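PDB 5DMM: homocysteine S-methyltransferase from Escherichia coli, which transfers a methyl group from S-methylmethionine, or less efficiently from S-adenosylmethionine, to homocysteine, yielding methionine with the help of zinc. Local coordinates for residues Thr25-Ala29 / Arg30-Leu34; Ser37-Ser40 / Ala41-Val45; Arg52-His55 / Leu56-Arg60; Ala76-Ala80 / Arg81-Glu85. All coordinates share one frame; numbering follows the deposited sequence.

In the fold
All four contacts are local and follow one another within the first 85 residues of a TIM-barrel chain. Contacts 1 and 4 lie at the surface, where helices 24-29 and 75-78 give way to loops; both turn through a glycine and include an arginine that pairs with an acid. Contacts 2 and 3 sit deeper, within helices 39-46 and 48-61, and rely on regular backbone bonds with apolar side chains between successive turns. Contact 1 touches both of these helices: L27 CD1 lies 3.4 Å from W39 CZ3 of contact 2, and R30 forms a salt bridge to D57 of contact 3. Contact 4 meets only contact 2, through F78 and R81; contacts 2 and 3 do not touch.

Contact 1. Residues Thr25-Ala29 / Arg30-Leu34; sequences TELEA and RGCNL
L27 and E28 meet C32 and G31 at the C-terminal end of helix 24-29, in a local contact at the protein surface where the chain turns into the loop toward helix 39-46. L27 O accepts a hydrogen bond from C32 N at 3.0 Å, with an N-H...O angle of 160°. E28 O takes G31 N, also at 3.0 Å, but the donor stands above the carbonyl plane. With G31 at positive phi as the C-prime residue, this is a Schellman motif, and its apolar partner pair is present too: L27 CB packs on C32 CB at 4.0 Å. A water donates to both E28 O and C32 O, bridging the two carbonyls. Further along, L34 CD1 lies 4.0 Å from E28 CG, on the aliphatic part of the glutamate. One turn back, R30 grips E26 side-on, with NH2 at 3.0 Å and NE at 3.3 Å from the same oxygen, OE1. That oxygen sits near the guanidinium plane, while the carboxylate is turned 45° from it. The bend of E26 at chi2 (-93°) brings OE1 to the extended arginine, whose NH2 also forms a salt bridge with D57.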
loop_
_atom_site.group_PDB
_atom_site.type_symbol
_atom_site.label_atom_id
_atom_site.label_comp_id
_atom_site.label_asym_id
_atom_site.label_seq_id
_atom_site.Cartn_x
_atom_site.Cartn_y
_atom_site.Cartn_z
ATOM N N THR A 25 -12.073 3.683 -8.053
ATOM C CA THR A 25 -13.004 4.796 -8.256
ATOM C C THR A 25 -12.752 5.488 -9.586
ATOM O O THR A 25 -13.674 5.746 -10.360
ATOM C CB THR A 25 -12.895 5.852 -7.130
ATOM O OG1 THR A 25 -11.518 6.214 -6.943
ATOM C CG2 THR A 25 -13.438 5.311 -5.830
ATOM N N GLU A 26 -11.483 5.770 -9.838
ATOM C CA GLU A 26 -11.066 6.509 -11.014
ATOM C C GLU A 26 -11.222 5.691 -12.287
ATOM O O GLU A 26 -11.599 6.227 -13.323
ATOM C CB GLU A 26 -9.618 6.970 -10.849
ATOM C CG GLU A 26 -9.495 8.302 -10.117
ATOM C CD GLU A 26 -9.465 9.482 -11.076
ATOM O OE1 GLU A 26 -9.030 9.293 -12.236
ATOM O OE2 GLU A 26 -9.869 10.596 -10.679
ATOM N N LEU A 27 -10.928 4.399 -12.214
ATOM C CA LEU A 27 -11.088 3.541 -13.395
ATOM C C LEU A 27 -12.554 3.414 -13.775
ATOM O O LEU A 27 -12.915 3.480 -14.958
ATOM C CB LEU A 27 -10.488 2.161 -13.142
ATOM C CG LEU A 27 -8.968 2.108 -13.041
ATOM C CD1 LEU A 27 -8.498 0.676 -12.744
ATOM C CD2 LEU A 27 -8.333 2.604 -14.340
ATOM N N GLU A 28 -13.400 3.225 -12.769
ATOM C CA GLU A 28 -14.840 3.162 -12.987
ATOM C C GLU A 28 -15.416 4.452 -13.577
ATOM O O GLU A 28 -16.293 4.409 -14.450
ATOM C CB GLU A 28 -15.548 2.832 -11.675
ATOM C CG GLU A 28 -15.284 1.425 -11.185
ATOM C CD GLU A 28 -16.197 1.046 -10.046
ATOM O OE1 GLU A 28 -16.593 1.958 -9.285
ATOM O OE2 GLU A 28 -16.529 -0.155 -9.922
ATOM N N ALA A 29 -14.934 5.597 -13.098
ATOM C CA ALA A 29 -15.355 6.882 -13.654
ATOM C C ALA A 29 -15.006 6.984 -15.141
ATOM O O ALA A 29 -15.704 7.650 -15.903
ATOM C CB ALA A 29 -14.716 8.034 -12.884
ATOM N N ARG A 30 -13.927 6.317 -15.549
ATOM C CA ARG A 30 -13.474 6.359 -16.933
ATOM C C ARG A 30 -14.106 5.245 -17.768
ATOM O O ARG A 30 -13.762 5.065 -18.933
ATOM C CB ARG A 30 -11.943 6.290 -16.989
ATOM C CG ARG A 30 -11.279 7.526 -16.329
ATOM C CD ARG A 30 -9.747 7.490 -16.324
ATOM N NE ARG A 30 -9.179 8.471 -15.388
ATOM C CZ ARG A 30 -8.680 9.658 -15.738
ATOM N NH1 ARG A 30 -8.659 10.025 -17.010
ATOM N NH2 ARG A 30 -8.201 10.479 -14.814
ATOM N N GLY A 31 -15.045 4.515 -17.174
ATOM C CA GLY A 31 -15.830 3.537 -17.911
ATOM C C GLY A 31 -15.545 2.069 -17.651
ATOM O O GLY A 31 -16.183 1.191 -18.234
ATOM N N CYS A 32 -14.592 1.780 -16.777
ATOM C CA CYS A 32 -14.238 0.392 -16.491
ATOM C C CYS A 32 -15.282 -0.358 -15.675
ATOM O O CYS A 32 -15.832 0.166 -14.708
ATOM C CB CYS A 32 -12.902 0.337 -15.761
ATOM S SG CYS A 32 -11.522 0.652 -16.843
ATOM N N ASN A 33 -15.539 -1.600 -16.070
ATOM C CA ASN A 33 -16.338 -2.505 -15.259
ATOM C C ASN A 33 -15.420 -3.430 -14.483
ATOM O O ASN A 33 -14.767 -4.298 -15.062
ATOM C CB ASN A 33 -17.310 -3.316 -16.121
ATOM C CG ASN A 33 -17.914 -4.489 -15.368
ATOM O OD1 ASN A 33 -17.628 -5.649 -15.671
ATOM N ND2 ASN A 33 -18.742 -4.194 -14.369
ATOM N N LEU A 34 -15.360 -3.227 -13.174
ATOM C CA LEU A 34 -14.513 -4.046 -12.320
ATOM C C LEU A 34 -15.379 -5.100 -11.649
ATOM O O LEU A 34 -15.823 -4.922 -10.520
ATOM C CB LEU A 34 -13.782 -3.184 -11.286
ATOM C CG LEU A 34 -13.090 -1.924 -11.826
ATOM C CD1 LEU A 34 -12.282 -1.216 -10.721
ATOM C CD2 LEU A 34 -12.202 -2.228 -13.028
HETATM O O HOH W 1 -17.994 2.533 -15.258
#

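Contact 2. Residues Ser37-Ser40 / Ala41-Val45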
loop_
_atom_site.group_PDB
_atom_site.type_symbol
_atom_site.label_atom_id
_atom_site.label_comp_id
_atom_site.label_asym_id
_atom_site.label_seq_id
_atom_site.Cartn_x
_atom_site.Cartn_y
_atom_site.Cartn_z
ATOM N N SER A 37 -12.652 -9.446 -8.024
ATOM C CA SER A 37 -11.433 -9.021 -7.348
ATOM C C SER A 37 -10.174 -9.237 -8.178
ATOM O O SER A 37 -9.098 -8.801 -7.782
ATOM C CB SER A 37 -11.286 -9.751 -6.012
ATOM O OG SER A 37 -10.909 -11.103 -6.211
ATOM N N LEU A 38 -10.284 -9.919 -9.317
ATOM C CA LEU A 38 -9.103 -10.105 -10.149
ATOM C C LEU A 38 -9.122 -9.129 -11.313
ATOM O O LEU A 38 -8.506 -9.386 -12.350
ATOM C CB LEU A 38 -9.009 -11.547 -10.669
ATOM C CG LEU A 38 -8.987 -12.657 -9.609
ATOM C CD1 LEU A 38 -8.811 -14.027 -10.269
ATOM C CD2 LEU A 38 -7.909 -12.397 -8.553
ATOM N N TRP A 39 -9.813 -8.005 -11.140
ATOM C CA TRP A 39 -9.986 -7.062 -12.238
ATOM C C TRP A 39 -8.653 -6.543 -12.774
ATOM O O TRP A 39 -8.563 -6.191 -13.943
ATOM C CB TRP A 39 -10.873 -5.877 -11.821
ATOM C CG TRP A 39 -10.340 -5.055 -10.676
ATOM C CD1 TRP A 39 -10.698 -5.160 -9.363
ATOM C CD2 TRP A 39 -9.365 -4.002 -10.743
ATOM N NE1 TRP A 39 -10.011 -4.239 -8.608
ATOM C CE2 TRP A 39 -9.185 -3.517 -9.430
ATOM C CE3 TRP A 39 -8.633 -3.420 -11.783
ATOM C CZ2 TRP A 39 -8.293 -2.483 -9.130
ATOM C CZ3 TRP A 39 -7.745 -2.399 -11.483
ATOM C CH2 TRP A 39 -7.584 -1.942 -10.166
ATOM N N SER A 40 -7.625 -6.499 -11.929
ATOM C CA SER A 40 -6.331 -5.972 -12.370
ATOM C C SER A 40 -5.745 -6.768 -13.547
ATOM O O SER A 40 -5.088 -6.196 -14.409
ATOM C CB SER A 40 -5.333 -5.931 -11.202
ATOM O OG SER A 40 -5.190 -7.199 -10.593
ATOM N N ALA A 41 -5.997 -8.074 -13.595
ATOM C CA ALA A 41 -5.477 -8.894 -14.681
ATOM C C ALA A 41 -6.075 -8.457 -16.020
ATOM O O ALA A 41 -5.381 -8.433 -17.037
ATOM C CB ALA A 41 -5.758 -10.372 -14.422
ATOM N N LYS A 42 -7.355 -8.099 -16.006
ATOM C CA LYS A 42 -8.019 -7.645 -17.214
ATOM C C LYS A 42 -7.563 -6.246 -17.590
ATOM O O LYS A 42 -7.178 -5.995 -18.725
ATOM C CB LYS A 42 -9.541 -7.658 -17.055
ATOM C CG LYS A 42 -10.265 -7.202 -18.328
ATOM C CD LYS A 42 -11.775 -7.298 -18.213
ATOM C CE LYS A 42 -12.356 -6.061 -17.544
ATOM N NZ LYS A 42 -13.846 -6.124 -17.432
ATOM N N VAL A 43 -7.603 -5.325 -16.635
ATOM C CA VAL A 43 -7.282 -3.934 -16.957
ATOM C C VAL A 43 -5.808 -3.761 -17.326
ATOM O O VAL A 43 -5.474 -2.961 -18.202
ATOM C CB VAL A 43 -7.648 -2.987 -15.794
ATOM C CG1 VAL A 43 -7.302 -1.539 -16.139
ATOM C CG2 VAL A 43 -9.137 -3.100 -15.483
ATOM N N LEU A 44 -4.920 -4.518 -16.682
ATOM C CA LEU A 44 -3.496 -4.411 -16.990
ATOM C C LEU A 44 -3.229 -4.861 -18.424
ATOM O O LEU A 44 -2.314 -4.374 -19.088
ATOM C CB LEU A 44 -2.662 -5.237 -16.009
ATOM C CG LEU A 44 -2.383 -4.565 -14.662
ATOM C CD1 LEU A 44 -1.788 -5.595 -13.697
ATOM C CD2 LEU A 44 -1.429 -3.403 -14.841
ATOM N N VAL A 45 -4.056 -5.776 -18.897
ATOM C CA VAL A 45 -3.944 -6.266 -20.264
ATOM C C VAL A 45 -4.703 -5.381 -21.257
ATOM O O VAL A 45 -4.144 -4.939 -22.263
ATOM C CB VAL A 45 -4.439 -7.718 -20.363
ATOM C CG1 VAL A 45 -4.636 -8.133 -21.820
ATOM C CG2 VAL A 45 -3.449 -8.666 -19.660
#
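W39 and V43 make the side-chain contact here, one turn apart at the start of helix 39-46. V43 CG2 comes up to the edge of the indole, close to the ring plane, and lies 3.7 Å from W39 CE3. Beneath this pair the backbone bond is nearly straight: V43 N reaches W39 O at 3.0 Å with an angle of 172° at the hydrogen. The next bond, from L44 N to S40 O, is shorter at 2.8 Å, and the leucine side chain closes in on the same oxygen, its CB 3.1 Å and its CG 3.2 Å from S40 O. A41 N bonds to L38 O and so ties the first turn to the residues ahead of the helix. The indole of W39 leaves the backbone with CG between N and the carbonyl carbon (W39 chi1 61°), an orientation that sets one ring face over S40 CB, near the rim rather than the centre, and turns the benzo edge toward V43.

Around this first shell, M23 and L34 also pack on the tryptophan, while F78 lies against S40 and A41, and I51 of helix 48-61 meets V43 and L44. K42 points its chain away from the turn and bonds through NZ to N33 O in the preceding loop. The W39 side chain comes within about 6 Å of the bound homocysteine, so the helix start lies near the substrate pocket, probably behind its first shell. W39 and V43 meet through carbon alone: van der Waals packing holds this edge of the indole, while the backbone bonds to W39 O and S40 O set the spacing of the turn.

Contact 3. Residues Arg52-His55 / Leu56-Arg60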
loop_
_atom_site.group_PDB
_atom_site.type_symbol
_atom_site.label_atom_id
_atom_site.label_comp_id
_atom_site.label_asym_id
_atom_site.label_seq_id
_atom_site.Cartn_x
_atom_site.Cartn_y
_atom_site.Cartn_z
ATOM N N ARG A 52 -2.208 3.991 -15.940
ATOM C CA ARG A 52 -1.162 5.004 -16.017
ATOM C C ARG A 52 -1.754 6.409 -15.859
ATOM O O ARG A 52 -1.177 7.258 -15.168
ATOM C CB ARG A 52 -0.412 4.880 -17.348
ATOM C CG ARG A 52 0.712 5.878 -17.576
ATOM C CD ARG A 52 0.907 6.092 -19.086
ATOM N NE ARG A 52 -0.241 6.822 -19.642
ATOM C CZ ARG A 52 -0.837 6.562 -20.808
ATOM N NH1 ARG A 52 -0.409 5.581 -21.593
ATOM N NH2 ARG A 52 -1.874 7.294 -21.191
ATOM N N GLU A 53 -2.905 6.644 -16.489
ATOM C CA GLU A 53 -3.580 7.939 -16.392
ATOM C C GLU A 53 -3.989 8.247 -14.948
ATOM O O GLU A 53 -3.870 9.382 -14.482
ATOM C CB GLU A 53 -4.797 7.975 -17.320
ATOM C CG GLU A 53 -4.421 8.124 -18.794
ATOM C CD GLU A 53 -5.623 8.126 -19.740
ATOM O OE1 GLU A 53 -6.739 8.473 -19.294
ATOM O OE2 GLU A 53 -5.444 7.776 -20.935
ATOM N N VAL A 54 -4.480 7.237 -14.235
ATOM C CA VAL A 54 -4.887 7.458 -12.851
ATOM C C VAL A 54 -3.681 7.773 -11.968
ATOM O O VAL A 54 -3.758 8.653 -11.100
ATOM C CB VAL A 54 -5.641 6.246 -12.278
ATOM C CG1 VAL A 54 -5.891 6.458 -10.780
ATOM C CG2 VAL A 54 -6.954 6.049 -13.022
ATOM N N HIS A 55 -2.567 7.076 -12.187
ATOM C CA HIS A 55 -1.352 7.391 -11.427
ATOM C C HIS A 55 -0.932 8.846 -11.697
ATOM O O HIS A 55 -0.564 9.592 -10.785
ATOM C CB HIS A 55 -0.209 6.435 -11.784
ATOM C CG HIS A 55 -0.376 5.043 -11.251
ATOM N ND1 HIS A 55 -0.641 4.776 -9.926
ATOM C CD2 HIS A 55 -0.284 3.838 -11.867
ATOM C CE1 HIS A 55 -0.711 3.465 -9.749
ATOM N NE2 HIS A 55 -0.493 2.876 -10.909
ATOM N N LEU A 56 -1.010 9.254 -12.959
ATOM C CA LEU A 56 -0.644 10.619 -13.327
ATOM C C LEU A 56 -1.588 11.618 -12.654
ATOM O O LEU A 56 -1.159 12.660 -12.154
ATOM C CB LEU A 56 -0.669 10.791 -14.846
ATOM C CG LEU A 56 -0.420 12.211 -15.365
ATOM C CD1 LEU A 56 0.962 12.711 -14.944
ATOM C CD2 LEU A 56 -0.598 12.266 -16.888
ATOM N N ASP A 57 -2.872 11.279 -12.639
ATOM C CA ASP A 57 -3.896 12.061 -11.942
ATOM C C ASP A 57 -3.543 12.321 -10.470
ATOM O O ASP A 57 -3.686 13.441 -9.948
ATOM C CB ASP A 57 -5.225 11.313 -12.028
ATOM C CG ASP A 57 -6.420 12.222 -11.972
ATOM O OD1 ASP A 57 -6.377 13.241 -11.242
ATOM O OD2 ASP A 57 -7.413 11.904 -12.665
ATOM N N TYR A 58 -3.089 11.275 -9.793
ATOM C CA TYR A 58 -2.746 11.414 -8.381
ATOM C C TYR A 58 -1.466 12.229 -8.185
ATOM O O TYR A 58 -1.384 13.023 -7.249
ATOM C CB TYR A 58 -2.612 10.036 -7.713
ATOM C CG TYR A 58 -3.943 9.473 -7.253
ATOM C CD1 TYR A 58 -4.655 10.092 -6.227
ATOM C CD2 TYR A 58 -4.485 8.317 -7.834
ATOM C CE1 TYR A 58 -5.855 9.601 -5.788
ATOM C CE2 TYR A 58 -5.711 7.810 -7.395
ATOM C CZ TYR A 58 -6.390 8.478 -6.371
ATOM O OH TYR A 58 -7.594 8.024 -5.889
ATOM N N TYR A 59 -0.464 12.042 -9.042
ATOM C CA TYR A 59 0.738 12.872 -8.921
ATOM C C TYR A 59 0.376 14.353 -9.125
ATOM O O TYR A 59 0.923 15.224 -8.461
ATOM C CB TYR A 59 1.819 12.454 -9.920
ATOM C CG TYR A 59 2.630 11.200 -9.593
ATOM C CD1 TYR A 59 3.241 11.018 -8.348
ATOM C CD2 TYR A 59 2.819 10.219 -10.560
ATOM C CE1 TYR A 59 4.005 9.877 -8.076
ATOM C CE2 TYR A 59 3.586 9.077 -10.298
ATOM C CZ TYR A 59 4.171 8.914 -9.050
ATOM O OH TYR A 59 4.922 7.798 -8.780
ATOM N N ARG A 60 -0.555 14.627 -10.040
ATOM C CA ARG A 60 -1.028 15.989 -10.272
ATOM C C ARG A 60 -1.734 16.555 -9.045
ATOM O O ARG A 60 -1.598 17.738 -8.739
ATOM C CB ARG A 60 -1.973 16.046 -11.474
ATOM C CG ARG A 60 -1.283 15.926 -12.809
ATOM C CD ARG A 60 -2.286 16.029 -13.955
ATOM N NE ARG A 60 -1.595 16.207 -15.224
ATOM C CZ ARG A 60 -2.055 15.779 -16.389
ATOM N NH1 ARG A 60 -3.214 15.134 -16.446
ATOM N NH2 ARG A 60 -1.355 15.995 -17.496
#
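V54 and Y58 run alongside each other, one turn apart on helix 48-61, the helix that leads into strand 65-67 of the TIM barrel. The tyrosine can be followed outward from its backbone. Its CB starts 3.7 Å from H55 O and a little farther from V54 O. Because CG sits beside the backbone N (chi1 -84°), the ring leans back over the preceding turn, and CD2 comes within 3.4 Å of V54 O, which meets the ring obliquely. One atom farther, CE2 touches V54 CG1 at 3.6 Å, the closest apolar approach between the two side chains. At the tip, Y58 OH hydrogen-bonds to A22 O, while P300 and I303 of helix 300-309 pack against the same side chain. The tyrosine is thus held at its root by the helix and at its hydroxyl by the chain leading into helix 24-29.

Regular backbone bonds carry this register: Y58 N to V54 O and Y59 N to H55 O are both 3.0 Å long. Y59 repeats the arrangement on another side of the helix, with CD2 3.4 Å from H55 O and its hydroxyl bonded to L117 O. H55 packs on A99 and A102 of helix 85-109. R60, whose NH2 forms a salt bridge with E109, has L56 CD2 3.7 Å above one face of its guanidinium, nearer the rim than the centre.

Contact 4. Residues Ala76-Ala80 / Arg81-Glu85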
loop_
_atom_site.group_PDB
_atom_site.type_symbol
_atom_site.label_atom_id
_atom_site.label_comp_id
_atom_site.label_asym_id
_atom_site.label_seq_id
_atom_site.Cartn_x
_atom_site.Cartn_y
_atom_site.Cartn_z
ATOM N N ALA A 76 -0.940 -17.155 -7.307
ATOM C CA ALA A 76 -2.063 -17.878 -6.694
ATOM C C ALA A 76 -3.416 -17.346 -7.163
ATOM O O ALA A 76 -4.293 -18.113 -7.582
ATOM C CB ALA A 76 -1.981 -17.805 -5.162
ATOM N N GLY A 77 -3.597 -16.032 -7.067
ATOM C CA GLY A 77 -4.841 -15.412 -7.489
ATOM C C GLY A 77 -5.097 -15.559 -8.984
ATOM O O GLY A 77 -6.202 -15.917 -9.408
ATOM N N PHE A 78 -4.071 -15.295 -9.791
ATOM C CA PHE A 78 -4.263 -15.209 -11.236
ATOM C C PHE A 78 -4.312 -16.580 -11.913
ATOM O O PHE A 78 -4.561 -16.665 -13.122
ATOM C CB PHE A 78 -3.162 -14.345 -11.880
ATOM C CG PHE A 78 -3.356 -12.852 -11.701
ATOM C CD1 PHE A 78 -4.485 -12.342 -11.074
ATOM C CD2 PHE A 78 -2.407 -11.959 -12.179
ATOM C CE1 PHE A 78 -4.660 -10.950 -10.914
ATOM C CE2 PHE A 78 -2.576 -10.588 -12.037
ATOM C CZ PHE A 78 -3.706 -10.081 -11.403
ATOM N N ALA A 79 -4.102 -17.648 -11.143
ATOM C CA ALA A 79 -4.199 -18.998 -11.705
ATOM C C ALA A 79 -5.650 -19.297 -12.073
ATOM O O ALA A 79 -5.916 -20.116 -12.948
ATOM C CB ALA A 79 -3.673 -20.031 -10.745
ATOM N N ALA A 80 -6.591 -18.620 -11.422
ATOM C CA ALA A 80 -8.003 -18.774 -11.786
ATOM C C ALA A 80 -8.306 -18.139 -13.137
ATOM O O ALA A 80 -9.392 -18.318 -13.682
ATOM C CB ALA A 80 -8.903 -18.173 -10.709
ATOM N N ARG A 81 -7.353 -17.391 -13.683
ATOM C CA ARG A 81 -7.527 -16.795 -15.008
ATOM C C ARG A 81 -6.677 -17.511 -16.052
ATOM O O ARG A 81 -6.496 -17.017 -17.161
ATOM C CB ARG A 81 -7.177 -15.307 -14.977
ATOM C CG ARG A 81 -8.127 -14.470 -14.133
ATOM C CD ARG A 81 -9.516 -14.468 -14.743
ATOM N NE ARG A 81 -10.454 -13.664 -13.970
ATOM C CZ ARG A 81 -11.350 -14.169 -13.130
ATOM N NH1 ARG A 81 -11.441 -15.482 -12.958
ATOM N NH2 ARG A 81 -12.161 -13.359 -12.466
ATOM N N GLY A 82 -6.144 -18.668 -15.677
ATOM C CA GLY A 82 -5.329 -19.471 -16.572
ATOM C C GLY A 82 -3.908 -18.979 -16.788
ATOM O O GLY A 82 -3.256 -19.401 -17.738
ATOM N N LEU A 83 -3.428 -18.086 -15.922
ATOM C CA LEU A 83 -2.061 -17.560 -16.029
ATOM C C LEU A 83 -1.118 -18.348 -15.130
ATOM O O LEU A 83 -1.472 -18.677 -13.990
ATOM C CB LEU A 83 -2.015 -16.068 -15.663
ATOM C CG LEU A 83 -2.934 -15.137 -16.467
ATOM C CD1 LEU A 83 -2.885 -13.714 -15.937
ATOM C CD2 LEU A 83 -2.595 -15.163 -17.953
ATOM N N ASP A 84 0.077 -18.659 -15.630
ATOM C CA ASP A 84 1.056 -19.321 -14.784
ATOM C C ASP A 84 1.889 -18.267 -14.065
ATOM O O ASP A 84 1.590 -17.070 -14.144
ATOM C CB ASP A 84 1.939 -20.326 -15.573
ATOM C CG ASP A 84 2.949 -19.671 -16.528
ATOM O OD1 ASP A 84 2.987 -18.436 -16.679
ATOM O OD2 ASP A 84 3.722 -20.435 -17.165
ATOM N N GLU A 85 2.919 -18.708 -13.364
ATOM C CA GLU A 85 3.655 -17.814 -12.477
ATOM C C GLU A 85 4.345 -16.699 -13.254
ATOM O O GLU A 85 4.290 -15.527 -12.856
ATOM C CB GLU A 85 4.691 -18.598 -11.659
ATOM C CG GLU A 85 5.530 -17.705 -10.750
ATOM C CD GLU A 85 6.681 -18.446 -10.090
ATOM O OE1 GLU A 85 6.835 -19.665 -10.339
ATOM O OE2 GLU A 85 7.440 -17.807 -9.331
#
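F78 and R81 supply the flat groups. L83 approaches the phenyl ring obliquely, with its CD1 4.2 Å from F78 CD2 and 4.1 Å from F78 CB. The two side chains leave the turn in much the same direction. At the guanidinium of R81, A80 O lies at the edge, near the plane, 3.6 Å from NH1. That is only a proximity; the arginine's salt bridge is made by NH2 to D36. The bend at chi2 (-65°) turns the arginine chain on its way there, and L38 touches it.

The backbone beneath these groups turns out of the short helix 75-78, whose hydrogen bonding is poor. F78 O receives R81 N at 2.9 Å, from above its carbonyl plane, and more weakly L83 N at 3.3 Å. G82 N bonds to A79 O at 3.1 Å, also from above the plane. G82 has positive phi, and the pairing of L83 with F78 and of G82 with A79 resembles a loose Schellman ending, with the F78-L83 packing as its apolar part. A CA-H...O contact from A79 CA to L83 O, 3.6 Å long, adds a further link across the turn.

Just beyond it D84 stands at the N-cap of the next helix, its side chain capping a backbone N of that helix, and its own amide bonds to Q87 OE1. The turn therefore connects helix 75-78 directly to helix 85-109: F78 and L83 both pack on S88 and L91 of the latter, and F78 also reaches S40 and A41 of helix 39-46, placing its ring between those two helices.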